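Side-chain contact in RidA family protein (PDB 6L8P), which probably deaminates reactive enamine and imine intermediates by hydrolysis, as a cold-adapted bacterial member of the RidA family: residues Q73-I78 with G87-V92. The protein carries 1 engineered substitution. Residues are numbered along the deposited sequence; the frame is centred on the assembly and turned at random.
Sequences QVFENI and GSLNDV
L89 spreads its two methyls against helix 67-84, giving one to F75 and the other to I78, and this small apolar group carries nearly all of the contact. CD2 of L89 lies 3.7 Å from I78 CG2, the two side chains crossing at about a right angle. In I78 that methyl stands anti to the backbone N, while CG1 turns beside the N (chi1 -67°); this turns CG2 to the leucine. Beta-branching suits I78, giving it a methyl for the loop while the residue also touches I139 and S141 of strand 137-144. L89 CD1 comes up near the plane of the F75 ring and meets its edge, 4.2 Å from F75 CD1. A flat ring fits here because it can also pack edge-to-face with F112 of helix 105-115. A forked leucine suits a place where two separate apolar neighbours must be touched at once.

No polar bond links the two segments; each keeps its own set, and some of these reach other parts of the chain. S88 N donates to D91 OD2 (2.9 Å), approaching the anti side of the carboxylate somewhat out of its plane, and D91 N returns a bond to S88 O (2.9 Å). Together they hold the short 3-10 turn that presents L89. On the helix, Q73 NE2 reaches N77 OD1 over 3.0 Å from above the carbonyl plane; R64 holds the other end of the Q73 amide, and the backbone O of F56 receives N77 ND2, so these buried amides are paired.

The contact packs the loop that leads from helix 67-84 into strand 92-99 back against that helix, which itself lies on the mixed sheet, as in the alpha-beta fold of trimeric RidA proteins.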
loop_
_atom_site.group_PDB
_atom_site.type_symbol
_atom_site.label_atom_id
_atom_site.label_comp_id
_atom_site.label_asym_id
_atom_site.label_seq_id
_atom_site.Cartn_x
_atom_site.Cartn_y
_atom_site.Cartn_z
ATOM N N GLN A 73 -0.108 0.638 -21.071
ATOM C CA GLN A 73 0.573 -0.648 -21.006
ATOM C C GLN A 73 0.443 -1.278 -19.622
ATOM O O GLN A 73 0.257 -2.491 -19.503
ATOM C CB GLN A 73 2.044 -0.453 -21.381
ATOM C CG GLN A 73 2.847 -1.785 -21.409
ATOM C CD GLN A 73 2.380 -2.681 -22.554
ATOM O OE1 GLN A 73 2.384 -2.238 -23.720
ATOM N NE2 GLN A 73 1.883 -3.862 -22.243
ATOM N N VAL A 74 0.488 -0.459 -18.561
ATOM C CA VAL A 74 0.262 -0.988 -17.217
ATOM C C VAL A 74 -1.101 -1.643 -17.135
ATOM O O VAL A 74 -1.239 -2.747 -16.595
ATOM C CB VAL A 74 0.392 0.136 -16.162
ATOM C CG1 VAL A 74 -0.188 -0.335 -14.819
ATOM C CG2 VAL A 74 1.845 0.553 -15.975
ATOM N N PHE A 75 -2.122 -0.993 -17.706
ATOM C CA PHE A 75 -3.449 -1.613 -17.704
ATOM C C PHE A 75 -3.477 -2.925 -18.498
ATOM O O PHE A 75 -4.105 -3.899 -18.071
ATOM C CB PHE A 75 -4.509 -0.620 -18.214
ATOM C CG PHE A 75 -5.175 0.163 -17.095
ATOM C CD1 PHE A 75 -6.141 -0.430 -16.294
ATOM C CD2 PHE A 75 -4.737 1.430 -16.792
ATOM C CE1 PHE A 75 -6.738 0.303 -15.212
ATOM C CE2 PHE A 75 -5.285 2.160 -15.741
ATOM C CZ PHE A 75 -6.308 1.583 -14.949
ATOM N N GLU A 76 -2.784 -2.988 -19.647
ATOM C CA GLU A 76 -2.743 -4.261 -20.379
ATOM C C GLU A 76 -2.060 -5.355 -19.554
ATOM O O GLU A 76 -2.500 -6.525 -19.532
ATOM C CB GLU A 76 -2.017 -4.067 -21.716
ATOM C CG GLU A 76 -2.783 -3.134 -22.675
ATOM C CD GLU A 76 -4.225 -3.622 -22.907
ATOM O OE1 GLU A 76 -4.410 -4.840 -23.138
ATOM O OE2 GLU A 76 -5.175 -2.799 -22.849
ATOM N N ASN A 77 -0.970 -4.982 -18.861
ATOM C CA ASN A 77 -0.249 -5.928 -18.013
ATOM C C ASN A 77 -1.106 -6.430 -16.845
ATOM O O ASN A 77 -1.162 -7.636 -16.550
ATOM C CB ASN A 77 1.044 -5.264 -17.524
ATOM C CG ASN A 77 2.022 -4.970 -18.670
ATOM O OD1 ASN A 77 1.864 -5.513 -19.761
ATOM N ND2 ASN A 77 3.032 -4.100 -18.417
ATOM N N ILE A 78 -1.818 -5.510 -16.187
ATOM C CA ILE A 78 -2.707 -5.911 -15.106
ATOM C C ILE A 78 -3.815 -6.803 -15.628
ATOM O O ILE A 78 -4.118 -7.825 -15.015
ATOM C CB ILE A 78 -3.263 -4.669 -14.386
ATOM C CG1 ILE A 78 -2.115 -3.946 -13.659
ATOM C CG2 ILE A 78 -4.347 -5.076 -13.376
ATOM C CD1 ILE A 78 -2.563 -2.593 -13.054
ATOM N N GLY A 87 -10.025 -13.942 -13.407
ATOM C CA GLY A 87 -10.888 -12.785 -13.290
ATOM C C GLY A 87 -10.723 -11.786 -14.412
ATOM O O GLY A 87 -10.316 -12.142 -15.530
ATOM N N SER A 88 -11.040 -10.525 -14.120
ATOM C CA SER A 88 -10.941 -9.432 -15.074
ATOM C C SER A 88 -10.738 -8.139 -14.287
ATOM O O SER A 88 -10.768 -8.143 -13.047
ATOM C CB SER A 88 -12.184 -9.313 -15.946
ATOM O OG SER A 88 -13.250 -8.789 -15.175
ATOM N N LEU A 89 -10.520 -7.029 -15.018
ATOM C CA LEU A 89 -10.401 -5.727 -14.346
ATOM C C LEU A 89 -11.667 -5.375 -13.573
ATOM O O LEU A 89 -11.613 -4.595 -12.610
ATOM C CB LEU A 89 -10.106 -4.607 -15.348
ATOM C CG LEU A 89 -8.733 -4.622 -16.020
ATOM C CD1 LEU A 89 -8.682 -3.608 -17.155
ATOM C CD2 LEU A 89 -7.631 -4.319 -15.014
ATOM N N ASN A 90 -12.822 -5.919 -13.975
ATOM C CA ASN A 90 -14.045 -5.658 -13.204
ATOM C C ASN A 90 -13.962 -6.190 -11.786
ATOM O O ASN A 90 -14.796 -5.824 -10.945
ATOM C CB ASN A 90 -15.280 -6.293 -13.870
ATOM C CG ASN A 90 -15.656 -5.600 -15.146
ATOM O OD1 ASN A 90 -16.111 -4.456 -15.136
ATOM N ND2 ASN A 90 -15.451 -6.286 -16.271
ATOM N N ASP A 91 -13.012 -7.076 -11.496
ATOM C CA ASP A 91 -12.884 -7.635 -10.162
ATOM C C ASP A 91 -11.939 -6.839 -9.273
ATOM O O ASP A 91 -11.847 -7.147 -8.080
ATOM C CB ASP A 91 -12.359 -9.072 -10.229
ATOM C CG ASP A 91 -13.312 -9.994 -10.988
ATOM O OD1 ASP A 91 -14.509 -9.962 -10.654
ATOM O OD2 ASP A 91 -12.887 -10.685 -11.938
ATOM N N VAL A 92 -11.277 -5.812 -9.809
ATOM C CA VAL A 92 -10.393 -5.013 -8.952
ATOM C C VAL A 92 -11.233 -4.285 -7.910
ATOM O O VAL A 92 -12.226 -3.625 -8.252
ATOM C CB VAL A 92 -9.572 -4.025 -9.788
ATOM C CG1 VAL A 92 -8.669 -3.162 -8.861
ATOM C CG2 VAL A 92 -8.682 -4.824 -10.808
#